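Local coordinates for nitrate regulatory protein (Klebsiella oxytoca, PDB 4AKK), which senses nitrate and nitrite and, by binding the terminator in the nasF operon leader RNA, brings about transcription antitermination of the nasFEDCBA operon, at residues A[121-126]-A[173-178]; A[132-137]-A[159-164]; A[184-189]-A[302-307]; A[208-213]-A[269-274]. All coordinates share one frame; numbering follows the deposited sequence.

Interaction 1: A[121-126]-A[173-178]; sequences SSALCW and LNDSID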
loop_
_atom_site.group_PDB
_atom_site.type_symbol
_atom_site.label_atom_id
_atom_site.label_comp_id
_atom_site.label_asym_id
_atom_site.label_seq_id
_atom_site.Cartn_x
_atom_site.Cartn_y
_atom_site.Cartn_z
ATOM N N SER A 121 8.139 11.350 -16.164
ATOM C CA SER A 121 9.127 10.544 -15.461
ATOM C C SER A 121 9.357 9.240 -16.211
ATOM O O SER A 121 8.555 8.847 -17.060
ATOM C CB SER A 121 8.632 10.205 -14.061
ATOM O OG SER A 121 7.531 9.313 -14.144
ATOM N N SER A 122 10.455 8.569 -15.884
ATOM C CA SER A 122 10.779 7.284 -16.475
ATOM C C SER A 122 9.641 6.275 -16.293
ATOM O O SER A 122 9.279 5.568 -17.224
ATOM C CB SER A 122 12.080 6.739 -15.875
ATOM O OG SER A 122 12.398 5.475 -16.435
ATOM N N ALA A 123 9.076 6.211 -15.096
ATOM C CA ALA A 123 7.988 5.271 -14.856
ATOM C C ALA A 123 6.737 5.599 -15.691
ATOM O O ALA A 123 6.078 4.697 -16.210
ATOM C CB ALA A 123 7.663 5.211 -13.369
ATOM N N LEU A 124 6.418 6.882 -15.845
ATOM C CA LEU A 124 5.274 7.280 -16.676
ATOM C C LEU A 124 5.499 6.899 -18.134
ATOM O O LEU A 124 4.594 6.414 -18.818
ATOM C CB LEU A 124 4.987 8.783 -16.556
ATOM C CG LEU A 124 3.722 9.244 -17.284
ATOM C CD1 LEU A 124 2.482 8.569 -16.683
ATOM C CD2 LEU A 124 3.593 10.769 -17.232
ATOM N N CYS A 125 6.717 7.113 -18.611
ATOM C CA CYS A 125 7.091 6.649 -19.942
ATOM C C CYS A 125 6.826 5.162 -20.134
ATOM O O CYS A 125 6.298 4.744 -21.177
ATOM C CB CYS A 125 8.557 6.947 -20.226
ATOM S SG CYS A 125 8.939 8.713 -20.311
ATOM N N TRP A 126 7.208 4.356 -19.144
ATOM C CA TRP A 126 6.982 2.911 -19.232
ATOM C C TRP A 126 5.484 2.571 -19.294
ATOM O O TRP A 126 5.067 1.724 -20.081
ATOM C CB TRP A 126 7.650 2.177 -18.067
ATOM C CG TRP A 126 9.082 1.798 -18.319
ATOM C CD1 TRP A 126 10.182 2.596 -18.170
ATOM C CD2 TRP A 126 9.573 0.518 -18.744
ATOM N NE1 TRP A 126 11.324 1.895 -18.479
ATOM C CE2 TRP A 126 10.978 0.618 -18.834
ATOM C CE3 TRP A 126 8.961 -0.701 -19.056
ATOM C CZ2 TRP A 126 11.785 -0.459 -19.225
ATOM C CZ3 TRP A 126 9.766 -1.770 -19.442
ATOM C CH2 TRP A 126 11.161 -1.638 -19.523
ATOM N N LEU A 173 0.338 9.193 -13.101
ATOM C CA LEU A 173 0.225 10.632 -13.299
ATOM C C LEU A 173 0.490 11.423 -12.022
ATOM O O LEU A 173 1.012 12.534 -12.084
ATOM C CB LEU A 173 -1.152 10.998 -13.862
ATOM C CG LEU A 173 -1.317 10.851 -15.371
ATOM C CD1 LEU A 173 -2.624 11.480 -15.822
ATOM C CD2 LEU A 173 -0.142 11.487 -16.084
ATOM N N ASN A 174 0.138 10.852 -10.870
ATOM C CA ASN A 174 0.398 11.493 -9.574
ATOM C C ASN A 174 1.870 11.638 -9.159
ATOM O O ASN A 174 2.199 12.479 -8.319
ATOM C CB ASN A 174 -0.376 10.789 -8.459
ATOM C CG ASN A 174 -1.722 11.434 -8.191
ATOM O OD1 ASN A 174 -2.016 12.515 -8.704
ATOM N ND2 ASN A 174 -2.540 10.784 -7.373
ATOM N N ASP A 175 2.752 10.826 -9.732
ATOM C CA ASP A 175 4.172 10.888 -9.373
ATOM C C ASP A 175 4.816 12.211 -9.802
ATOM O O ASP A 175 5.984 12.478 -9.508
ATOM C CB ASP A 175 4.956 9.672 -9.921
ATOM C CG ASP A 175 5.290 9.786 -11.418
ATOM O OD1 ASP A 175 5.185 10.897 -11.984
ATOM O OD2 ASP A 175 5.671 8.759 -12.032
ATOM N N SER A 176 4.050 13.033 -10.508
ATOM C CA SER A 176 4.541 14.336 -10.930
ATOM C C SER A 176 3.531 15.423 -10.609
ATOM O O SER A 176 3.555 16.507 -11.199
ATOM C CB SER A 176 4.879 14.336 -12.418
ATOM O OG SER A 176 6.158 13.762 -12.636
ATOM N N ILE A 177 2.640 15.116 -9.673
ATOM C CA ILE A 177 1.659 16.082 -9.199
ATOM C C ILE A 177 1.909 16.405 -7.729
ATOM O O ILE A 177 1.679 15.571 -6.850
ATOM C CB ILE A 177 0.224 15.570 -9.383
ATOM C CG1 ILE A 177 -0.058 15.337 -10.868
ATOM C CG2 ILE A 177 -0.770 16.553 -8.781
ATOM C CD1 ILE A 177 -1.506 15.050 -11.184
ATOM N N ASP A 178 2.387 17.619 -7.471
ATOM C CA ASP A 178 2.702 18.050 -6.108
ATOM C C ASP A 178 1.470 18.572 -5.351
ATOM O O ASP A 178 1.361 18.391 -4.140
ATOM C CB ASP A 178 3.825 19.094 -6.119
ATOM C CG ASP A 178 5.165 18.515 -6.575
ATOM O OD1 ASP A 178 5.394 17.302 -6.369
ATOM O OD2 ASP A 178 5.991 19.272 -7.134
#
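S121 and L124, at the start of helix 122-134, meet D175 and L173 respectively, where the chain leaves helix 169-173. The CA atoms of L124 and L173 are 6.9 Å apart, and those of S121 and S176 are 7.5 Å apart. S121 is the N-cap, with an extended backbone, and its OG accepts the amide hydrogen of L124 N at 3.2 Å. The same OG donates its own hydrogen across the contact to D175 OD2, 2.9 Å away. That bond reaches OD2 on the syn side, but from 29° out of the carboxylate plane, so the hydroxyl comes in tilted. D175 turns its CB toward the helix start, and a chi1 of 78°, with CG between the backbone N and the carbonyl carbon, brings the carboxylate up to S121 OG. Q172, just before the segment, also donates its side-chain amide to OD2. The other oxygen, OD1, takes S176 OG at 3.1 Å, nearly along the C-O direction, so that both carboxylate oxygens are engaged. Beside this polar group lies a small apolar one: both methyls of L124 meet L173 CD2, and L124 CD1 lies 4.0 Å from L173 CD2. I169 and Q172 also touch L124, while L62 and A63 of helix 56-85 back L173. S122 and W126 pack on the second subunit, so this helix start also takes part in the interface between the two subunits. The hydroxyl of S121 thus works in both directions, capping the helix and tying it to D175; the carboxylate lies close to the helix N-terminus, where the helix dipole would probably help to stabilise its negative charge.

Interaction 2: A[132-137]-A[159-164]; sequences VWYLPQ and FSRIIR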
loop_
_atom_site.group_PDB
_atom_site.type_symbol
_atom_site.label_atom_id
_atom_site.label_comp_id
_atom_site.label_asym_id
_atom_site.label_seq_id
_atom_site.Cartn_x
_atom_site.Cartn_y
_atom_site.Cartn_z
ATOM N N VAL A 132 0.401 2.104 -25.167
ATOM C CA VAL A 132 0.507 2.356 -26.605
ATOM C C VAL A 132 0.957 1.122 -27.404
ATOM O O VAL A 132 0.710 1.029 -28.606
ATOM C CB VAL A 132 1.445 3.550 -26.879
ATOM C CG1 VAL A 132 1.852 3.603 -28.337
ATOM C CG2 VAL A 132 0.761 4.847 -26.464
ATOM N N TRP A 133 1.612 0.176 -26.736
ATOM C CA TRP A 133 2.063 -1.054 -27.389
ATOM C C TRP A 133 0.890 -1.922 -27.832
ATOM O O TRP A 133 0.913 -2.502 -28.916
ATOM C CB TRP A 133 2.986 -1.843 -26.457
ATOM C CG TRP A 133 3.353 -3.212 -26.952
ATOM C CD1 TRP A 133 2.573 -4.332 -26.918
ATOM C CD2 TRP A 133 4.599 -3.611 -27.534
ATOM N NE1 TRP A 133 3.251 -5.399 -27.452
ATOM C CE2 TRP A 133 4.499 -4.984 -27.836
ATOM C CE3 TRP A 133 5.790 -2.940 -27.832
ATOM C CZ2 TRP A 133 5.543 -5.698 -28.422
ATOM C CZ3 TRP A 133 6.826 -3.651 -28.414
ATOM C CH2 TRP A 133 6.696 -5.015 -28.704
ATOM N N TYR A 134 -0.143 -1.993 -27.001
ATOM C CA TYR A 134 -1.314 -2.817 -27.298
ATOM C C TYR A 134 -2.331 -2.162 -28.224
ATOM O O TYR A 134 -3.102 -2.856 -28.875
ATOM C CB TYR A 134 -2.026 -3.216 -26.004
ATOM C CG TYR A 134 -1.276 -4.244 -25.204
ATOM C CD1 TYR A 134 -1.395 -5.597 -25.492
ATOM C CD2 TYR A 134 -0.443 -3.863 -24.164
ATOM C CE1 TYR A 134 -0.696 -6.542 -24.764
ATOM C CE2 TYR A 134 0.254 -4.797 -23.433
ATOM C CZ TYR A 134 0.126 -6.134 -23.735
ATOM O OH TYR A 134 0.824 -7.061 -22.997
ATOM N N LEU A 135 -2.358 -0.834 -28.269
ATOM C CA LEU A 135 -3.376 -0.137 -29.050
ATOM C C LEU A 135 -3.465 -0.558 -30.524
ATOM O O LEU A 135 -4.564 -0.746 -31.038
ATOM C CB LEU A 135 -3.234 1.382 -28.910
ATOM C CG LEU A 135 -3.679 1.895 -27.538
ATOM C CD1 LEU A 135 -3.462 3.395 -27.402
ATOM C CD2 LEU A 135 -5.137 1.536 -27.273
ATOM N N PRO A 136 -2.316 -0.712 -31.209
ATOM C CA PRO A 136 -2.370 -1.083 -32.630
ATOM C C PRO A 136 -2.913 -2.489 -32.879
ATOM O O PRO A 136 -3.108 -2.871 -34.029
ATOM C CB PRO A 136 -0.901 -1.020 -33.068
ATOM C CG PRO A 136 -0.217 -0.183 -32.043
ATOM C CD PRO A 136 -0.939 -0.451 -30.763
ATOM N N GLN A 137 -3.151 -3.254 -31.823
ATOM C CA GLN A 137 -3.658 -4.611 -31.991
ATOM C C GLN A 137 -5.172 -4.622 -32.146
ATOM O O GLN A 137 -5.768 -5.654 -32.438
ATOM C CB GLN A 137 -3.232 -5.496 -30.822
ATOM C CG GLN A 137 -1.745 -5.449 -30.548
ATOM C CD GLN A 137 -1.268 -6.618 -29.711
ATOM O OE1 GLN A 137 -2.053 -7.263 -29.010
ATOM N NE2 GLN A 137 0.030 -6.895 -29.776
ATOM N N PHE A 159 -9.836 -6.835 -24.992
ATOM C CA PHE A 159 -10.314 -5.483 -24.714
ATOM C C PHE A 159 -9.943 -5.085 -23.285
ATOM O O PHE A 159 -9.432 -3.991 -23.045
ATOM C CB PHE A 159 -11.828 -5.373 -24.907
ATOM C CG PHE A 159 -12.252 -5.252 -26.341
ATOM C CD1 PHE A 159 -11.929 -4.126 -27.079
ATOM C CD2 PHE A 159 -12.960 -6.266 -26.953
ATOM C CE1 PHE A 159 -12.308 -4.015 -28.405
ATOM C CE2 PHE A 159 -13.339 -6.165 -28.278
ATOM C CZ PHE A 159 -13.012 -5.041 -29.004
ATOM N N SER A 160 -10.200 -5.985 -22.335
ATOM C CA SER A 160 -9.935 -5.697 -20.939
ATOM C C SER A 160 -8.466 -5.377 -20.699
ATOM O O SER A 160 -8.150 -4.558 -19.846
ATOM C CB SER A 160 -10.354 -6.874 -20.057
ATOM O OG SER A 160 -11.751 -7.081 -20.128
ATOM N N ARG A 161 -7.574 -6.052 -21.425
ATOM C CA ARG A 161 -6.136 -5.843 -21.268
ATOM C C ARG A 161 -5.690 -4.467 -21.782
ATOM O O ARG A 161 -4.886 -3.792 -21.144
ATOM C CB ARG A 161 -5.348 -6.949 -21.969
ATOM C CG ARG A 161 -3.858 -6.654 -22.069
ATOM C CD ARG A 161 -3.087 -7.826 -22.639
ATOM N NE ARG A 161 -3.458 -8.101 -24.024
ATOM C CZ ARG A 161 -2.876 -9.021 -24.785
ATOM N NH1 ARG A 161 -1.883 -9.755 -24.298
ATOM N NH2 ARG A 161 -3.285 -9.206 -26.034
ATOM N N ILE A 162 -6.212 -4.055 -22.936
ATOM C CA ILE A 162 -5.942 -2.718 -23.446
ATOM C C ILE A 162 -6.412 -1.671 -22.437
ATOM O O ILE A 162 -5.705 -0.709 -22.128
ATOM C CB ILE A 162 -6.650 -2.482 -24.789
ATOM C CG1 ILE A 162 -6.026 -3.364 -25.874
ATOM C CG2 ILE A 162 -6.560 -1.007 -25.190
ATOM C CD1 ILE A 162 -6.765 -3.344 -27.194
ATOM N N ILE A 163 -7.609 -1.888 -21.913
ATOM C CA ILE A 163 -8.200 -1.004 -20.919
ATOM C C ILE A 163 -7.379 -0.878 -19.634
ATOM O O ILE A 163 -7.193 0.223 -19.101
ATOM C CB ILE A 163 -9.663 -1.434 -20.595
ATOM C CG1 ILE A 163 -10.570 -1.106 -21.793
ATOM C CG2 ILE A 163 -10.152 -0.717 -19.335
ATOM C CD1 ILE A 163 -11.948 -1.796 -21.774
ATOM N N ARG A 164 -6.883 -2.003 -19.137
ATOM C CA ARG A 164 -6.120 -2.007 -17.892
ATOM C C ARG A 164 -4.805 -1.218 -17.975
ATOM O O ARG A 164 -4.429 -0.514 -17.033
ATOM C CB ARG A 164 -5.838 -3.448 -17.456
ATOM C CG ARG A 164 -4.838 -3.564 -16.300
ATOM C CD ARG A 164 -4.811 -4.978 -15.745
ATOM N NE ARG A 164 -4.615 -5.955 -16.807
ATOM C CZ ARG A 164 -3.425 -6.399 -17.199
ATOM N NH1 ARG A 164 -2.318 -5.964 -16.600
ATOM N NH2 ARG A 164 -3.347 -7.289 -18.181
HETATM O O HOH W 1 -4.449 -7.648 -28.124
#
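The Y134 ring lies between two side chains. W133 CD1, from its own helix, sits 4.0 Å above one face, over the centre; on the opposite face R161 arrives, its CG 4.2 Å above the plane and offset toward the rim. The guanidinium of R161 is not laid flat on the ring. The two planes are 41° apart, and it turns one of its own faces to the ring atom Y134 CE1, which is 3.3 Å from R161 NE. CG of R161 stands anti to the backbone N (chi1 169°) and the chain runs straight to CD; a bend at chi3 then turns the head across the tyrosine. R161 NH2, at the far end, approaches Q137 OE1 obliquely, the guanidinium and amide planes 73° apart. A water joins them, donating to Q137 OE1 at 2.6 Å and accepting from R161 NH2 at 2.9 Å. These groups join the later part of helix 122-134 to helix 152-167, within the all-helical NIT nitrate-sensing region. Deeper in, I162 spreads its branches over the two neighbours: CG1 reaches CB of Y134, and CG2 meets L135 CD2 at 3.6 Å. L135 in turn is packed on L106, F109 and Y110 of helix 92-117. H165 also meets the Y134 ring, the two planes nearly parallel, and I331 of the second subunit packs on Y134.

Interaction 3: A[184-189]-A[302-307]; sequences GRMVAL and VDLLNA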
loop_
_atom_site.group_PDB
_atom_site.type_symbol
_atom_site.label_atom_id
_atom_site.label_comp_id
_atom_site.label_asym_id
_atom_site.label_seq_id
_atom_site.Cartn_x
_atom_site.Cartn_y
_atom_site.Cartn_z
ATOM N N GLY A 184 -5.373 14.303 -4.795
ATOM C CA GLY A 184 -6.553 13.707 -4.184
ATOM C C GLY A 184 -7.683 13.474 -5.183
ATOM O O GLY A 184 -8.380 12.452 -5.123
ATOM N N ARG A 185 -7.874 14.427 -6.095
ATOM C CA ARG A 185 -8.905 14.313 -7.135
ATOM C C ARG A 185 -8.564 13.240 -8.154
ATOM O O ARG A 185 -9.450 12.546 -8.642
ATOM C CB ARG A 185 -9.112 15.639 -7.872
ATOM C CG ARG A 185 -9.967 16.644 -7.132
ATOM C CD ARG A 185 -10.093 17.941 -7.924
ATOM N NE ARG A 185 -10.717 18.971 -7.107
ATOM C CZ ARG A 185 -12.029 19.165 -7.028
ATOM N NH1 ARG A 185 -12.857 18.404 -7.729
ATOM N NH2 ARG A 185 -12.510 20.118 -6.244
ATOM N N MET A 186 -7.280 13.114 -8.480
ATOM C CA MET A 186 -6.844 12.105 -9.433
ATOM C C MET A 186 -7.085 10.710 -8.888
ATOM O O MET A 186 -7.546 9.832 -9.608
ATOM C CB MET A 186 -5.373 12.287 -9.828
ATOM C CG MET A 186 -5.165 13.332 -10.914
ATOM S SD MET A 186 -5.487 12.776 -12.613
ATOM C CE MET A 186 -6.691 11.496 -12.393
ATOM N N VAL A 187 -6.791 10.505 -7.611
ATOM C CA VAL A 187 -7.004 9.193 -7.014
ATOM C C VAL A 187 -8.495 8.849 -6.903
ATOM O O VAL A 187 -8.899 7.717 -7.176
ATOM C CB VAL A 187 -6.302 9.071 -5.647
ATOM C CG1 VAL A 187 -6.794 7.834 -4.892
ATOM C CG2 VAL A 187 -4.801 9.003 -5.850
ATOM N N ALA A 188 -9.305 9.826 -6.512
ATOM C CA ALA A 188 -10.758 9.648 -6.466
ATOM C C ALA A 188 -11.308 9.258 -7.840
ATOM O O ALA A 188 -12.144 8.361 -7.952
ATOM C CB ALA A 188 -11.441 10.931 -5.962
ATOM N N LEU A 189 -10.843 9.947 -8.882
ATOM C CA LEU A 189 -11.228 9.635 -10.252
ATOM C C LEU A 189 -10.780 8.231 -10.671
ATOM O O LEU A 189 -11.576 7.443 -11.198
ATOM C CB LEU A 189 -10.644 10.674 -11.219
ATOM C CG LEU A 189 -10.787 10.349 -12.707
ATOM C CD1 LEU A 189 -12.255 10.333 -13.100
ATOM C CD2 LEU A 189 -10.006 11.342 -13.573
ATOM N N VAL A 302 -14.686 17.287 -15.450
ATOM C CA VAL A 302 -14.977 18.716 -15.510
ATOM C C VAL A 302 -14.485 19.422 -14.250
ATOM O O VAL A 302 -13.776 20.431 -14.328
ATOM C CB VAL A 302 -16.485 18.979 -15.700
ATOM C CG1 VAL A 302 -16.816 20.462 -15.476
ATOM C CG2 VAL A 302 -16.917 18.537 -17.074
ATOM N N ASP A 303 -14.839 18.873 -13.091
ATOM C CA ASP A 303 -14.421 19.453 -11.813
ATOM C C ASP A 303 -12.912 19.474 -11.651
ATOM O O ASP A 303 -12.352 20.439 -11.124
ATOM C CB ASP A 303 -15.063 18.722 -10.633
ATOM C CG ASP A 303 -16.553 18.962 -10.549
ATOM O OD1 ASP A 303 -17.001 20.030 -11.021
ATOM O OD2 ASP A 303 -17.275 18.089 -10.018
ATOM N N LEU A 304 -12.249 18.409 -12.086
ATOM C CA LEU A 304 -10.804 18.359 -11.970
ATOM C C LEU A 304 -10.168 19.448 -12.838
ATOM O O LEU A 304 -9.204 20.096 -12.431
ATOM C CB LEU A 304 -10.278 16.969 -12.351
ATOM C CG LEU A 304 -8.789 16.843 -12.698
ATOM C CD1 LEU A 304 -7.902 17.198 -11.539
ATOM C CD2 LEU A 304 -8.463 15.427 -13.196
ATOM N N LEU A 305 -10.721 19.651 -14.028
ATOM C CA LEU A 305 -10.189 20.649 -14.953
ATOM C C LEU A 305 -10.415 22.077 -14.449
ATOM O O LEU A 305 -9.534 22.924 -14.558
ATOM C CB LEU A 305 -10.769 20.456 -16.362
ATOM C CG LEU A 305 -10.360 19.120 -16.994
ATOM C CD1 LEU A 305 -10.944 18.961 -18.376
ATOM C CD2 LEU A 305 -8.839 18.968 -17.029
ATOM N N ASN A 306 -11.593 22.334 -13.893
ATOM C CA ASN A 306 -11.878 23.635 -13.297
ATOM C C ASN A 306 -10.894 23.903 -12.169
ATOM O O ASN A 306 -10.307 24.987 -12.079
ATOM C CB ASN A 306 -13.318 23.703 -12.765
ATOM C CG ASN A 306 -14.360 23.726 -13.876
ATOM O OD1 ASN A 306 -14.062 24.066 -15.024
ATOM N ND2 ASN A 306 -15.597 23.373 -13.532
ATOM N N ALA A 307 -10.703 22.905 -11.313
ATOM C CA ALA A 307 -9.784 23.055 -10.197
ATOM C C ALA A 307 -8.359 23.310 -10.700
ATOM O O ALA A 307 -7.633 24.126 -10.139
ATOM C CB ALA A 307 -9.837 21.834 -9.276
#
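R185 stretches across to segment 302-307 because its chain is extended from CG to NE, and chi4 of -89° then turns the guanidinium out of line with the chain. From the other side L304 holds CG anti to its backbone N (chi1 162°), which carries its methyls toward segment 184-189. The arginine lies along the surface of the opposing helix rather than ending in a bond there. CD passes 4.1 Å from L304 CA, NE rests 3.7 Å from A307 CB, and NH1 comes 3.7 Å from D303 CB. The methyl of A307 and the carbonyl oxygen of D303 lie over one face of the guanidinium. Although the charges are opposite, R185 NH1 stays 5.0 Å from D303 OD2, so any attraction is long-range; that carboxylate oxygen instead takes a hydrogen bond from Q245. The two short helical segments belong to the long helices 180-212 and 277-312, which run antiparallel here within the NIT helical bundle, with axes 10.5 Å apart and directions differing by 169°. On the buried side of the arginine the packing turns apolar. L304 CD1 touches R185 CB at 4.2 Å, while its other methyl, CD2, comes within 4.0 Å of M186 SD and also reaches L189 CD2 more loosely. I182, one turn earlier on helix 180-212, packs on both L304 and A307, and N174 and I177 lean on M186 from the preceding loop.

Interaction 4: A[208-213]-A[269-274]; sequences LGFARG and RQPPAD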
loop_
_atom_site.group_PDB
_atom_site.type_symbol
_atom_site.label_atom_id
_atom_site.label_comp_id
_atom_site.label_asym_id
_atom_site.label_seq_id
_atom_site.Cartn_x
_atom_site.Cartn_y
_atom_site.Cartn_z
ATOM N N LEU A 208 -22.001 -13.716 -20.638
ATOM C CA LEU A 208 -21.473 -14.994 -21.052
ATOM C C LEU A 208 -22.223 -16.133 -20.357
ATOM O O LEU A 208 -22.758 -17.029 -21.005
ATOM C CB LEU A 208 -19.984 -15.056 -20.710
ATOM C CG LEU A 208 -19.312 -16.407 -20.907
ATOM C CD1 LEU A 208 -19.415 -16.830 -22.356
ATOM C CD2 LEU A 208 -17.853 -16.355 -20.451
ATOM N N GLY A 209 -22.280 -16.084 -19.033
ATOM C CA GLY A 209 -22.958 -17.109 -18.266
ATOM C C GLY A 209 -24.423 -17.269 -18.643
ATOM O O GLY A 209 -24.910 -18.387 -18.799
ATOM N N PHE A 210 -25.135 -16.153 -18.774
ATOM C CA PHE A 210 -26.555 -16.211 -19.104
ATOM C C PHE A 210 -26.775 -16.628 -20.555
ATOM O O PHE A 210 -27.784 -17.243 -20.886
ATOM C CB PHE A 210 -27.253 -14.873 -18.810
ATOM C CG PHE A 210 -27.429 -14.588 -17.336
ATOM C CD1 PHE A 210 -28.171 -15.443 -16.531
ATOM C CD2 PHE A 210 -26.859 -13.458 -16.757
ATOM C CE1 PHE A 210 -28.335 -15.179 -15.171
ATOM C CE2 PHE A 210 -27.026 -13.185 -15.406
ATOM C CZ PHE A 210 -27.757 -14.051 -14.610
ATOM N N ALA A 211 -25.832 -16.291 -21.423
ATOM C CA ALA A 211 -25.943 -16.686 -22.813
ATOM C C ALA A 211 -25.762 -18.202 -22.957
ATOM O O ALA A 211 -26.419 -18.837 -23.790
ATOM C CB ALA A 211 -24.946 -15.932 -23.670
ATOM N N ARG A 212 -24.883 -18.777 -22.137
ATOM C CA ARG A 212 -24.637 -20.218 -22.149
ATOM C C ARG A 212 -25.763 -20.992 -21.490
ATOM O O ARG A 212 -25.949 -22.171 -21.763
ATOM C CB ARG A 212 -23.350 -20.554 -21.385
ATOM C CG ARG A 212 -22.071 -20.149 -22.075
ATOM C CD ARG A 212 -20.874 -20.300 -21.135
ATOM N NE ARG A 212 -19.621 -20.060 -21.843
ATOM C CZ ARG A 212 -18.434 -19.954 -21.261
ATOM N NH1 ARG A 212 -18.327 -20.055 -19.943
ATOM N NH2 ARG A 212 -17.352 -19.743 -22.004
ATOM N N GLY A 213 -26.490 -20.339 -20.592
ATOM C CA GLY A 213 -27.477 -21.033 -19.788
ATOM C C GLY A 213 -26.834 -21.739 -18.602
ATOM O O GLY A 213 -27.470 -22.558 -17.932
ATOM N N ARG A 269 -28.743 -20.770 -8.576
ATOM C CA ARG A 269 -29.343 -21.819 -9.391
ATOM C C ARG A 269 -29.038 -21.672 -10.870
ATOM O O ARG A 269 -28.417 -20.698 -11.301
ATOM C CB ARG A 269 -30.858 -21.858 -9.180
ATOM C CG ARG A 269 -31.532 -20.501 -9.243
ATOM C CD ARG A 269 -33.043 -20.655 -9.166
ATOM N NE ARG A 269 -33.736 -19.369 -9.208
ATOM C CZ ARG A 269 -34.095 -18.748 -10.327
ATOM N NH1 ARG A 269 -33.822 -19.293 -11.511
ATOM N NH2 ARG A 269 -34.726 -17.578 -10.260
ATOM N N GLN A 270 -29.481 -22.651 -11.648
ATOM C CA GLN A 270 -29.243 -22.629 -13.080
ATOM C C GLN A 270 -30.079 -21.519 -13.701
ATOM O O GLN A 270 -31.241 -21.331 -13.338
ATOM C CB GLN A 270 -29.558 -23.989 -13.709
ATOM C CG GLN A 270 -28.937 -24.185 -15.084
ATOM C CD GLN A 270 -28.507 -25.620 -15.336
ATOM O OE1 GLN A 270 -29.188 -26.564 -14.932
ATOM N NE2 GLN A 270 -27.368 -25.789 -16.005
ATOM N N PRO A 271 -29.474 -20.756 -14.618
ATOM C CA PRO A 271 -30.209 -19.695 -15.307
ATOM C C PRO A 271 -31.214 -20.276 -16.318
ATOM O O PRO A 271 -31.071 -21.426 -16.729
ATOM C CB PRO A 271 -29.101 -18.903 -16.013
ATOM C CG PRO A 271 -27.976 -19.848 -16.171
ATOM C CD PRO A 271 -28.071 -20.861 -15.061
ATOM N N PRO A 272 -32.227 -19.486 -16.709
ATOM C CA PRO A 272 -33.257 -19.946 -17.648
ATOM C C PRO A 272 -32.678 -20.200 -19.031
ATOM O O PRO A 272 -31.863 -19.410 -19.517
ATOM C CB PRO A 272 -34.228 -18.762 -17.721
ATOM C CG PRO A 272 -33.856 -17.853 -16.589
ATOM C CD PRO A 272 -32.407 -18.073 -16.339
ATOM N N ALA A 273 -33.106 -21.285 -19.666
ATOM C CA ALA A 273 -32.614 -21.630 -20.995
ATOM C C ALA A 273 -33.409 -20.905 -22.082
ATOM O O ALA A 273 -33.966 -21.537 -22.979
ATOM C CB ALA A 273 -32.676 -23.132 -21.201
ATOM N N ASP A 274 -33.445 -19.579 -22.003
ATOM C CA ASP A 274 -34.296 -18.777 -22.879
ATOM C C ASP A 274 -33.540 -18.231 -24.079
ATOM O O ASP A 274 -33.907 -17.195 -24.639
ATOM C CB ASP A 274 -34.935 -17.631 -22.092
ATOM C CG ASP A 274 -33.920 -16.839 -21.291
ATOM O OD1 ASP A 274 -32.723 -16.877 -21.647
ATOM O OD2 ASP A 274 -34.317 -16.177 -20.311
HETATM O O HOH W 2 -29.698 -17.888 -18.812
HETATM O O HOH W 3 -30.196 -15.963 -21.535
HETATM O O HOH W 4 -30.186 -23.033 -18.637
#
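P271 fits its ring into the corner between F210 and G213. Its CB comes to the edge of the phenylalanine ring, near the ring plane, 3.6 Å from F210 CD1, and its CG lies 3.3 Å from G213 O. Q270 adds its CG beside the same carbonyl. The backbones are joined through water. One molecule donates to both G213 O (2.8 Å) and P271 O (2.6 Å). F210 O has two more beside it, one reaching on to P272 O and the other to D274 OD1. With helical bonding ending here, these waters meet carbonyls at the C-terminus of helix 180-212. G213 leaves the helix with a positive phi of 81°, at which a CB would be jammed against the carbonyl oxygen of R212. Further along the proline loop, A273 centres an inverse gamma turn, and D274 is held by T278 through OD2. F210 looks inward from the helix end to L262, V265 and A266 of helix 257-267, and to T278, A279 and W282 of helix 277-312, so the contact seats the connection between those two helices against the end of helix 180-212.

In the fold
All four contacts lie within the NIT region and join helices or their ends. Interactions 1 and 2 sit near opposite ends of helix 122-134, about 20 Å apart between centres, and both touch the second subunit. Interactions 3 and 4 share helix 180-212 in the same way, about 40 Å apart, and neither meets the other chain. Interactions 1 and 3 touch, where the loop of the first abuts helix 180-212. Interaction 1, partly buried, relies on a charged group and a helix cap; interaction 3, also partly buried, lays an arginine over the opposing helix beside leucine and methionine packing, without a hydrogen bond between segments. The more buried interactions 2 and 4 combine aromatic packing with bridging waters.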